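Local structure of glycosyltransferase (Rickettsia africae, 7MI0) at residues A[311-316]-A[364-369]; A[184-189]-A[371-376]; A[51-56]-A[69-74]. The protein probably transfers sugar units from an activated donor to an acceptor, as a retaining GT4-type glycosyltransferase of the GT-B fold. All blocks are in the same frame, centred on the assembly; numbering follows the deposited sequence.

Contact 1. Residues A[311-316]-A[364-369]; sequences AMKKLV and IQEAAR
Lys313 and Arg369 pass each other at a slant, lysine CG resting on arginine CB at 3.7 Å, where a helix-to-strand turn of the C-terminal Rossmann-like domain of a GT-B fold lies over helix 359-375. Beyond this crossing the two chains diverge. The extended Lys313 brings NZ to the carboxylate of Glu366, whose chain is bent at chi2; the salt bridge is loose, with NZ 3.3 Å from OE1 of Glu366, and both oxygens accept only weak bonds. One turn before Arg369, Gln365 sets CB and CG against the carbonyl oxygen of Lys313, while its NE2 sits 3.8 Å from Leu315 CG. Leu315 also meets Ile364 at about a right angle, CD2 to CG2 at 3.9 Å, and packs against Cys352 and Ile355 of helix 342-355. Arg369 has CG anti to the backbone N (chi1 179°) and runs extended to the carbonyl-rich C-terminal end of helix 304-311, which probably suits its positive charge. NH1 donates to the carbonyl of Phe189 and NH2 to that of Cys186. On the helix end itself, Arg369 NH1 also donates to Ala311 O at 2.9 Å, the oxygen lying in the guanidinium plane and the N-H...O angle being 164°.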
loop_
_atom_site.group_PDB
_atom_site.type_symbol
_atom_site.label_atom_id
_atom_site.label_comp_id
_atom_site.label_asym_id
_atom_site.label_seq_id
_atom_site.Cartn_x
_atom_site.Cartn_y
_atom_site.Cartn_z
ATOM N N ALA A 311 -13.444 2.094 1.793
ATOM C CA ALA A 311 -13.727 3.522 1.886
ATOM C C ALA A 311 -14.858 3.933 0.947
ATOM O O ALA A 311 -15.609 4.869 1.250
ATOM C CB ALA A 311 -12.465 4.328 1.579
ATOM N N MET A 312 -15.004 3.244 -0.180
ATOM C CA MET A 312 -15.995 3.601 -1.180
ATOM C C MET A 312 -17.333 2.902 -0.966
ATOM O O MET A 312 -18.184 2.941 -1.863
ATOM C CB MET A 312 -15.453 3.299 -2.578
ATOM C CG MET A 312 -14.269 4.161 -2.980
ATOM S SD MET A 312 -14.597 5.938 -2.930
ATOM C CE MET A 312 -15.877 6.086 -4.175
ATOM N N LYS A 313 -17.534 2.272 0.196
ATOM C CA LYS A 313 -18.812 1.642 0.566
ATOM C C LYS A 313 -19.173 0.498 -0.384
ATOM O O LYS A 313 -20.313 0.371 -0.833
ATOM C CB LYS A 313 -19.951 2.673 0.631
ATOM C CG LYS A 313 -19.851 3.692 1.760
ATOM C CD LYS A 313 -21.005 4.695 1.719
ATOM C CE LYS A 313 -21.121 5.486 3.023
ATOM N NZ LYS A 313 -22.254 6.456 3.026
ATOM N N LYS A 314 -18.194 -0.356 -0.672
ATOM C CA LYS A 314 -18.375 -1.472 -1.589
ATOM C C LYS A 314 -18.338 -2.804 -0.846
ATOM O O LYS A 314 -17.861 -2.901 0.286
ATOM C CB LYS A 314 -17.299 -1.455 -2.680
ATOM C CG LYS A 314 -17.274 -0.172 -3.480
ATOM C CD LYS A 314 -18.633 0.093 -4.110
ATOM C CE LYS A 314 -18.717 1.514 -4.646
ATOM N NZ LYS A 314 -19.937 1.751 -5.460
ATOM N N LEU A 315 -18.864 -3.838 -1.496
ATOM C CA LEU A 315 -18.668 -5.198 -1.013
ATOM C C LEU A 315 -17.286 -5.665 -1.446
ATOM O O LEU A 315 -16.975 -5.676 -2.642
ATOM C CB LEU A 315 -19.751 -6.128 -1.549
ATOM C CG LEU A 315 -21.171 -5.875 -1.040
ATOM C CD1 LEU A 315 -22.105 -6.966 -1.536
ATOM C CD2 LEU A 315 -21.204 -5.771 0.486
ATOM N N VAL A 316 -16.453 -6.036 -0.476
ATOM C CA VAL A 316 -15.039 -6.317 -0.702
ATOM C C VAL A 316 -14.770 -7.790 -0.429
ATOM O O VAL A 316 -15.176 -8.323 0.612
ATOM C CB VAL A 316 -14.142 -5.429 0.180
ATOM C CG1 VAL A 316 -12.748 -6.020 0.274
ATOM C CG2 VAL A 316 -14.094 -4.009 -0.374
ATOM N N ILE A 364 -23.323 -3.784 5.521
ATOM C CA ILE A 364 -21.904 -4.073 5.356
ATOM C C ILE A 364 -21.195 -2.923 4.651
ATOM O O ILE A 364 -20.074 -2.548 5.016
ATOM C CB ILE A 364 -21.723 -5.394 4.591
ATOM C CG1 ILE A 364 -22.359 -6.545 5.371
ATOM C CG2 ILE A 364 -20.250 -5.632 4.296
ATOM C CD1 ILE A 364 -22.224 -7.882 4.693
ATOM N N GLN A 365 -21.826 -2.354 3.621
ATOM C CA GLN A 365 -21.201 -1.254 2.894
ATOM C C GLN A 365 -21.000 -0.042 3.794
ATOM O O GLN A 365 -19.921 0.565 3.804
ATOM C CB GLN A 365 -22.041 -0.900 1.672
ATOM C CG GLN A 365 -21.988 -1.963 0.603
ATOM C CD GLN A 365 -23.024 -1.772 -0.471
ATOM O OE1 GLN A 365 -23.907 -0.916 -0.361
ATOM N NE2 GLN A 365 -22.929 -2.574 -1.524
ATOM N N GLU A 366 -22.031 0.323 4.564
ATOM C CA GLU A 366 -21.887 1.409 5.529
ATOM C C GLU A 366 -20.808 1.085 6.554
ATOM O O GLU A 366 -19.938 1.914 6.843
ATOM C CB GLU A 366 -23.218 1.681 6.226
ATOM C CG GLU A 366 -24.314 2.226 5.321
ATOM C CD GLU A 366 -23.963 3.571 4.718
ATOM O OE1 GLU A 366 -23.244 4.354 5.378
ATOM O OE2 GLU A 366 -24.406 3.839 3.579
ATOM N N ALA A 367 -20.844 -0.132 7.107
ATOM C CA ALA A 367 -19.859 -0.524 8.110
ATOM C C ALA A 367 -18.446 -0.483 7.554
ATOM O O ALA A 367 -17.493 -0.241 8.303
ATOM C CB ALA A 367 -20.178 -1.923 8.638
ATOM N N ALA A 368 -18.292 -0.709 6.247
ATOM C CA ALA A 368 -16.963 -0.766 5.651
ATOM C C ALA A 368 -16.306 0.609 5.639
ATOM O O ALA A 368 -15.141 0.751 6.023
ATOM C CB ALA A 368 -17.044 -1.344 4.236
ATOM N N ARG A 369 -17.033 1.638 5.199
ATOM C CA ARG A 369 -16.453 2.972 5.248
ATOM C C ARG A 369 -16.299 3.460 6.683
ATOM O O ARG A 369 -15.349 4.194 6.986
ATOM C CB ARG A 369 -17.289 3.962 4.443
ATOM C CG ARG A 369 -16.710 5.369 4.495
ATOM C CD ARG A 369 -17.397 6.339 3.566
ATOM N NE ARG A 369 -16.902 7.690 3.790
ATOM C CZ ARG A 369 -15.845 8.206 3.182
ATOM N NH1 ARG A 369 -15.172 7.520 2.273
ATOM N NH2 ARG A 369 -15.454 9.438 3.494
#

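Contact 2. Residues A[184-189]-A[371-376]; sequences VNCDYF and TVINNF
Val184 N donates to the carbonyl of Phe376, N to O 2.9 Å, with an N-H...O angle of 155°, the nitrogen tilted 22° from the carbonyl plane. It is the single hydrogen bond across this contact, and it ties the loop after strand 177-179 to the chain where it emerges from helix 359-375. Val184 also forms a backbone hydrogen bond with Leu378, at the start of the next helix, so the loop follows the chain through the break between the two helices.

Apart from this bond, the meeting is apolar and small. Cys186 points its thiol at the helix, SG lying 3.7 Å from Val372 CG1 and 3.9 Å from Ile373 CG1, and so touches two successive residues on one flank of the helix. Val372 holds CG1 anti to the backbone N (chi1 174°), which turns that methyl to the loop; the same methyl comes within 4.4 Å of Val184 CB. Val372 is backed by Gln310 and Val184 by Ile307, both on helix 304-311, while Ile373 remains largely at the surface.

The loop keeps its own shape through Asn185. Its OD1 accepts from two backbone amides, Asp187 N at 2.9 Å and Tyr188 N at 3.1 Å, the second from above the carbonyl plane, in an Asx turn that extends to an Asx motif. The chain thereby curls through Cys186 to Tyr188, and Phe189 N closes back on Asn185 O at 2.9 Å. Further on, Tyr188 bonds through its OH to Asp281. Such a junction, where the segment leaving the N-terminal Rossmann-like domain meets the stretch returning from the C-terminal one, is characteristic of the interdomain hinge region of GT-B glycosyltransferases.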
loop_
_atom_site.group_PDB
_atom_site.type_symbol
_atom_site.label_atom_id
_atom_site.label_comp_id
_atom_site.label_asym_id
_atom_site.label_seq_id
_atom_site.Cartn_x
_atom_site.Cartn_y
_atom_site.Cartn_z
ATOM N N VAL A 184 -6.030 5.310 4.111
ATOM C CA VAL A 184 -6.643 5.724 2.855
ATOM C C VAL A 184 -7.185 7.134 3.035
ATOM O O VAL A 184 -7.793 7.450 4.065
ATOM C CB VAL A 184 -7.753 4.745 2.420
ATOM C CG1 VAL A 184 -8.684 5.389 1.413
ATOM C CG2 VAL A 184 -7.132 3.521 1.816
ATOM N N ASN A 185 -6.943 7.988 2.045
ATOM C CA ASN A 185 -7.429 9.364 2.071
ATOM C C ASN A 185 -8.946 9.347 1.962
ATOM O O ASN A 185 -9.500 9.245 0.866
ATOM C CB ASN A 185 -6.804 10.161 0.934
ATOM C CG ASN A 185 -7.061 11.645 1.053
ATOM O OD1 ASN A 185 -8.069 12.072 1.613
ATOM N ND2 ASN A 185 -6.139 12.447 0.531
ATOM N N CYS A 186 -9.630 9.454 3.101
ATOM C CA CYS A 186 -11.087 9.410 3.095
ATOM C C CYS A 186 -11.711 10.682 2.550
ATOM O O CYS A 186 -12.932 10.719 2.337
ATOM C CB CYS A 186 -11.601 9.132 4.498
ATOM S SG CYS A 186 -11.300 7.440 4.963
ATOM N N ASP A 187 -10.909 11.721 2.323
ATOM C CA ASP A 187 -11.417 12.904 1.651
ATOM C C ASP A 187 -11.420 12.712 0.139
ATOM O O ASP A 187 -12.347 13.166 -0.540
ATOM C CB ASP A 187 -10.596 14.125 2.064
ATOM C CG ASP A 187 -11.002 14.664 3.431
ATOM O OD1 ASP A 187 -12.218 14.831 3.669
ATOM O OD2 ASP A 187 -10.113 14.915 4.274
ATOM N N TYR A 188 -10.412 12.027 -0.404
ATOM C CA TYR A 188 -10.408 11.726 -1.833
ATOM C C TYR A 188 -11.338 10.558 -2.147
ATOM O O TYR A 188 -12.236 10.674 -2.985
ATOM C CB TYR A 188 -8.984 11.430 -2.316
ATOM C CG TYR A 188 -8.910 11.031 -3.780
ATOM C CD1 TYR A 188 -8.795 11.993 -4.775
ATOM C CD2 TYR A 188 -8.959 9.694 -4.162
ATOM C CE1 TYR A 188 -8.733 11.635 -6.112
ATOM C CE2 TYR A 188 -8.905 9.328 -5.494
ATOM C CZ TYR A 188 -8.790 10.304 -6.465
ATOM O OH TYR A 188 -8.728 9.948 -7.795
ATOM N N PHE A 189 -11.128 9.416 -1.491
ATOM C CA PHE A 189 -12.028 8.269 -1.625
ATOM C C PHE A 189 -13.257 8.529 -0.760
ATOM O O PHE A 189 -13.371 8.076 0.382
ATOM C CB PHE A 189 -11.324 6.977 -1.238
ATOM C CG PHE A 189 -10.228 6.582 -2.182
ATOM C CD1 PHE A 189 -10.504 5.813 -3.303
ATOM C CD2 PHE A 189 -8.922 6.986 -1.956
ATOM C CE1 PHE A 189 -9.497 5.454 -4.178
ATOM C CE2 PHE A 189 -7.911 6.628 -2.830
ATOM C CZ PHE A 189 -8.202 5.861 -3.941
ATOM N N THR A 371 -15.411 1.677 9.288
ATOM C CA THR A 371 -14.202 1.141 9.897
ATOM C C THR A 371 -12.951 1.787 9.317
ATOM O O THR A 371 -11.938 1.898 10.014
ATOM C CB THR A 371 -14.151 -0.382 9.755
ATOM O OG1 THR A 371 -13.156 -0.901 10.646
ATOM C CG2 THR A 371 -13.812 -0.799 8.328
ATOM N N VAL A 372 -13.006 2.248 8.065
ATOM C CA VAL A 372 -11.848 2.917 7.486
ATOM C C VAL A 372 -11.675 4.302 8.098
ATOM O O VAL A 372 -10.549 4.749 8.349
ATOM C CB VAL A 372 -11.977 2.972 5.953
ATOM C CG1 VAL A 372 -10.852 3.796 5.351
ATOM C CG2 VAL A 372 -11.939 1.571 5.384
ATOM N N ILE A 373 -12.783 4.992 8.371
ATOM C CA ILE A 373 -12.707 6.308 8.996
ATOM C C ILE A 373 -12.230 6.199 10.435
ATOM O O ILE A 373 -11.497 7.070 10.922
ATOM C CB ILE A 373 -14.077 7.004 8.895
ATOM C CG1 ILE A 373 -14.296 7.490 7.472
ATOM C CG2 ILE A 373 -14.199 8.164 9.881
ATOM C CD1 ILE A 373 -15.626 8.103 7.285
ATOM N N ASN A 374 -12.604 5.120 11.125
ATOM C CA ASN A 374 -12.292 4.956 12.538
ATOM C C ASN A 374 -10.906 4.378 12.791
ATOM O O ASN A 374 -10.365 4.575 13.887
ATOM C CB ASN A 374 -13.333 4.051 13.197
ATOM C CG ASN A 374 -14.632 4.774 13.501
ATOM O OD1 ASN A 374 -15.376 5.145 12.596
ATOM N ND2 ASN A 374 -14.913 4.968 14.786
ATOM N N ASN A 375 -10.326 3.661 11.822
ATOM C CA ASN A 375 -9.121 2.871 12.076
ATOM C C ASN A 375 -8.087 2.900 10.965
ATOM O O ASN A 375 -6.920 2.600 11.244
ATOM C CB ASN A 375 -9.485 1.405 12.341
ATOM C CG ASN A 375 -10.647 1.252 13.302
ATOM O OD1 ASN A 375 -11.726 0.798 12.915
ATOM N ND2 ASN A 375 -10.438 1.634 14.560
ATOM N N PHE A 376 -8.444 3.223 9.719
ATOM C CA PHE A 376 -7.517 3.080 8.601
ATOM C C PHE A 376 -7.526 4.305 7.694
ATOM O O PHE A 376 -7.338 4.189 6.479
ATOM C CB PHE A 376 -7.833 1.816 7.805
ATOM C CG PHE A 376 -7.929 0.588 8.652
ATOM C CD1 PHE A 376 -6.803 0.085 9.290
ATOM C CD2 PHE A 376 -9.141 -0.064 8.823
ATOM C CE1 PHE A 376 -6.885 -1.050 10.079
ATOM C CE2 PHE A 376 -9.232 -1.203 9.614
ATOM C CZ PHE A 376 -8.102 -1.698 10.240
#

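Contact 3. Residues A[51-56]-A[69-74]; sequences HTPIII and EDILHI
Ile55 is bonded on both its backbone polar atoms to the neighbouring parallel strand: Ile55 N donates to Leu72 O at 3.0 Å, nearly along the C=O axis, and Ile55 O accepts from Ile74 N at 2.9 Å. Both bonds are fairly straight, 162° and 164° at the hydrogen. One residue further, the CA of Ile56 adds a CA-H...O contact to the Ile74 carbonyl, 3.3 Å from CA to O.

The side chains divide between the two faces of the sheet. On one, Ile54 and Leu72 lie side by side and point the same way, CG1 of the isoleucine 3.7 Å from CD2 of the leucine, and Ile54 CG2 touches Ile74 CD1 at 4.1 Å. Beside them Ile56 CG1 rests on Ile74 CB at 4.0 Å. Helix 83-100 covers this row through Ile96 and Tyr100. On the other face Ile55 meets Ile71, CD1 to CG2 at 4.1 Å, beneath helices 35-48 and 62-68.

The strands are joined by the crossover through helix 62-68, which finishes in a Schellman motif, where Asp70 adopts a positive phi and turns the chain back to the sheet; Ile71 follows, lying beside Pro53. Strand 52-57 is pinned from its far side by backbone bonds to strand 22-26, and strand 72-75 is one of the two edge strands within this chain. Across these two strands the beta-alpha-beta unit of the N-terminal Rossmann-like domain is thus joined by backbone hydrogen bonds and aliphatic packing on both faces, without a salt bridge, so the pairing probably varies little with charge state.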
loop_
_atom_site.group_PDB
_atom_site.type_symbol
_atom_site.label_atom_id
_atom_site.label_comp_id
_atom_site.label_asym_id
_atom_site.label_seq_id
_atom_site.Cartn_x
_atom_site.Cartn_y
_atom_site.Cartn_z
ATOM N N HIS A 51 6.744 21.813 10.439
ATOM C CA HIS A 51 7.978 21.045 10.481
ATOM C C HIS A 51 8.656 21.099 9.116
ATOM O O HIS A 51 8.067 21.520 8.120
ATOM C CB HIS A 51 7.709 19.596 10.894
ATOM C CG HIS A 51 7.040 19.462 12.225
ATOM N ND1 HIS A 51 7.630 19.878 13.399
ATOM C CD2 HIS A 51 5.829 18.963 12.570
ATOM C CE1 HIS A 51 6.812 19.643 14.409
ATOM N NE2 HIS A 51 5.713 19.086 13.934
ATOM N N THR A 52 9.912 20.669 9.074
ATOM C CA THR A 52 10.694 20.776 7.846
ATOM C C THR A 52 10.981 19.392 7.288
ATOM O O THR A 52 11.813 18.657 7.842
ATOM C CB THR A 52 12.000 21.536 8.095
ATOM O OG1 THR A 52 11.707 22.900 8.431
ATOM C CG2 THR A 52 12.873 21.500 6.851
ATOM N N PRO A 53 10.310 18.979 6.216
ATOM C CA PRO A 53 10.641 17.700 5.587
ATOM C C PRO A 53 11.731 17.864 4.543
ATOM O O PRO A 53 11.811 18.868 3.831
ATOM C CB PRO A 53 9.315 17.289 4.937
ATOM C CG PRO A 53 8.688 18.581 4.571
ATOM C CD PRO A 53 9.091 19.574 5.641
ATOM N N ILE A 54 12.594 16.858 4.484
ATOM C CA ILE A 54 13.607 16.726 3.450
ATOM C C ILE A 54 13.568 15.284 2.975
ATOM O O ILE A 54 13.400 14.363 3.783
ATOM C CB ILE A 54 15.014 17.101 3.961
ATOM C CG1 ILE A 54 15.043 18.552 4.451
ATOM C CG2 ILE A 54 16.060 16.896 2.874
ATOM C CD1 ILE A 54 16.390 18.977 5.009
ATOM N N ILE A 55 13.696 15.084 1.668
ATOM C CA ILE A 55 13.662 13.747 1.090
ATOM C C ILE A 55 14.914 13.542 0.247
ATOM O O ILE A 55 15.160 14.292 -0.705
ATOM C CB ILE A 55 12.393 13.514 0.255
ATOM C CG1 ILE A 55 11.173 13.491 1.175
ATOM C CG2 ILE A 55 12.492 12.206 -0.518
ATOM C CD1 ILE A 55 9.862 13.493 0.438
ATOM N N ILE A 56 15.703 12.538 0.606
ATOM C CA ILE A 56 16.789 12.058 -0.235
ATOM C C ILE A 56 16.272 10.883 -1.053
ATOM O O ILE A 56 15.734 9.915 -0.503
ATOM C CB ILE A 56 18.009 11.654 0.610
ATOM C CG1 ILE A 56 18.685 12.892 1.194
ATOM C CG2 ILE A 56 19.004 10.877 -0.228
ATOM C CD1 ILE A 56 19.864 12.568 2.086
ATOM N N GLU A 69 4.663 19.830 -4.707
ATOM C CA GLU A 69 4.342 20.103 -3.314
ATOM C C GLU A 69 5.403 20.949 -2.621
ATOM O O GLU A 69 5.294 21.186 -1.413
ATOM C CB GLU A 69 4.145 18.790 -2.552
ATOM C CG GLU A 69 3.068 17.891 -3.122
ATOM C CD GLU A 69 1.678 18.351 -2.757
ATOM O OE1 GLU A 69 1.552 19.422 -2.124
ATOM O OE2 GLU A 69 0.710 17.635 -3.094
ATOM N N ASP A 70 6.416 21.401 -3.351
ATOM C CA ASP A 70 7.472 22.266 -2.825
ATOM C C ASP A 70 8.106 21.674 -1.565
ATOM O O ASP A 70 8.074 22.256 -0.479
ATOM C CB ASP A 70 6.943 23.680 -2.566
ATOM C CG ASP A 70 8.058 24.704 -2.460
ATOM O OD1 ASP A 70 9.242 24.322 -2.614
ATOM O OD2 ASP A 70 7.752 25.893 -2.227
ATOM N N ILE A 71 8.700 20.497 -1.736
ATOM C CA ILE A 71 9.376 19.777 -0.666
ATOM C C ILE A 71 10.838 19.625 -1.053
ATOM O O ILE A 71 11.145 19.154 -2.154
ATOM C CB ILE A 71 8.721 18.406 -0.418
ATOM C CG1 ILE A 71 7.270 18.599 0.030
ATOM C CG2 ILE A 71 9.523 17.598 0.602
ATOM C CD1 ILE A 71 6.410 17.365 -0.121
ATOM N N LEU A 72 11.735 20.029 -0.157
ATOM C CA LEU A 72 13.158 20.006 -0.468
ATOM C C LEU A 72 13.631 18.582 -0.721
ATOM O O LEU A 72 13.601 17.742 0.183
ATOM C CB LEU A 72 13.956 20.627 0.672
ATOM C CG LEU A 72 15.463 20.611 0.410
ATOM C CD1 LEU A 72 15.849 21.677 -0.614
ATOM C CD2 LEU A 72 16.252 20.773 1.703
ATOM N N HIS A 73 14.073 18.310 -1.949
ATOM C CA HIS A 73 14.562 16.996 -2.344
ATOM C C HIS A 73 16.039 17.075 -2.698
ATOM O O HIS A 73 16.485 18.044 -3.318
ATOM C CB HIS A 73 13.782 16.435 -3.539
ATOM C CG HIS A 73 14.447 15.265 -4.198
ATOM N ND1 HIS A 73 15.203 15.389 -5.344
ATOM C CD2 HIS A 73 14.483 13.953 -3.864
ATOM C CE1 HIS A 73 15.671 14.203 -5.691
ATOM N NE2 HIS A 73 15.247 13.315 -4.810
ATOM N N ILE A 74 16.787 16.047 -2.306
ATOM C CA ILE A 74 18.210 15.926 -2.599
ATOM C C ILE A 74 18.419 14.622 -3.352
ATOM O O ILE A 74 18.192 13.539 -2.797
ATOM C CB ILE A 74 19.061 15.952 -1.321
ATOM C CG1 ILE A 74 18.993 17.331 -0.666
ATOM C CG2 ILE A 74 20.495 15.557 -1.627
ATOM C CD1 ILE A 74 19.555 17.365 0.729
#

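How the contacts relate
Contacts 1 and 2 share helix 359-375 and adjoin: their centres lie 11 Å apart, and Arg369 reaches from contact 1 to the carbonyls of Phe189 and Cys186 in contact 2. Along the chain contact 1 is nested within the loop contact 2 closes. Contact 3 stands apart in the other domain, its centre about 35 Å from that of contact 1 and 25 Å from that of contact 2, and closes before either opens. It is the buried one, aliphatic and held by strand-to-strand backbone bonds. The other two are partly buried: contact 1 mixes charged side chains with a helix end, whereas contact 2 is a small apolar patch with one backbone bond at the domain junction.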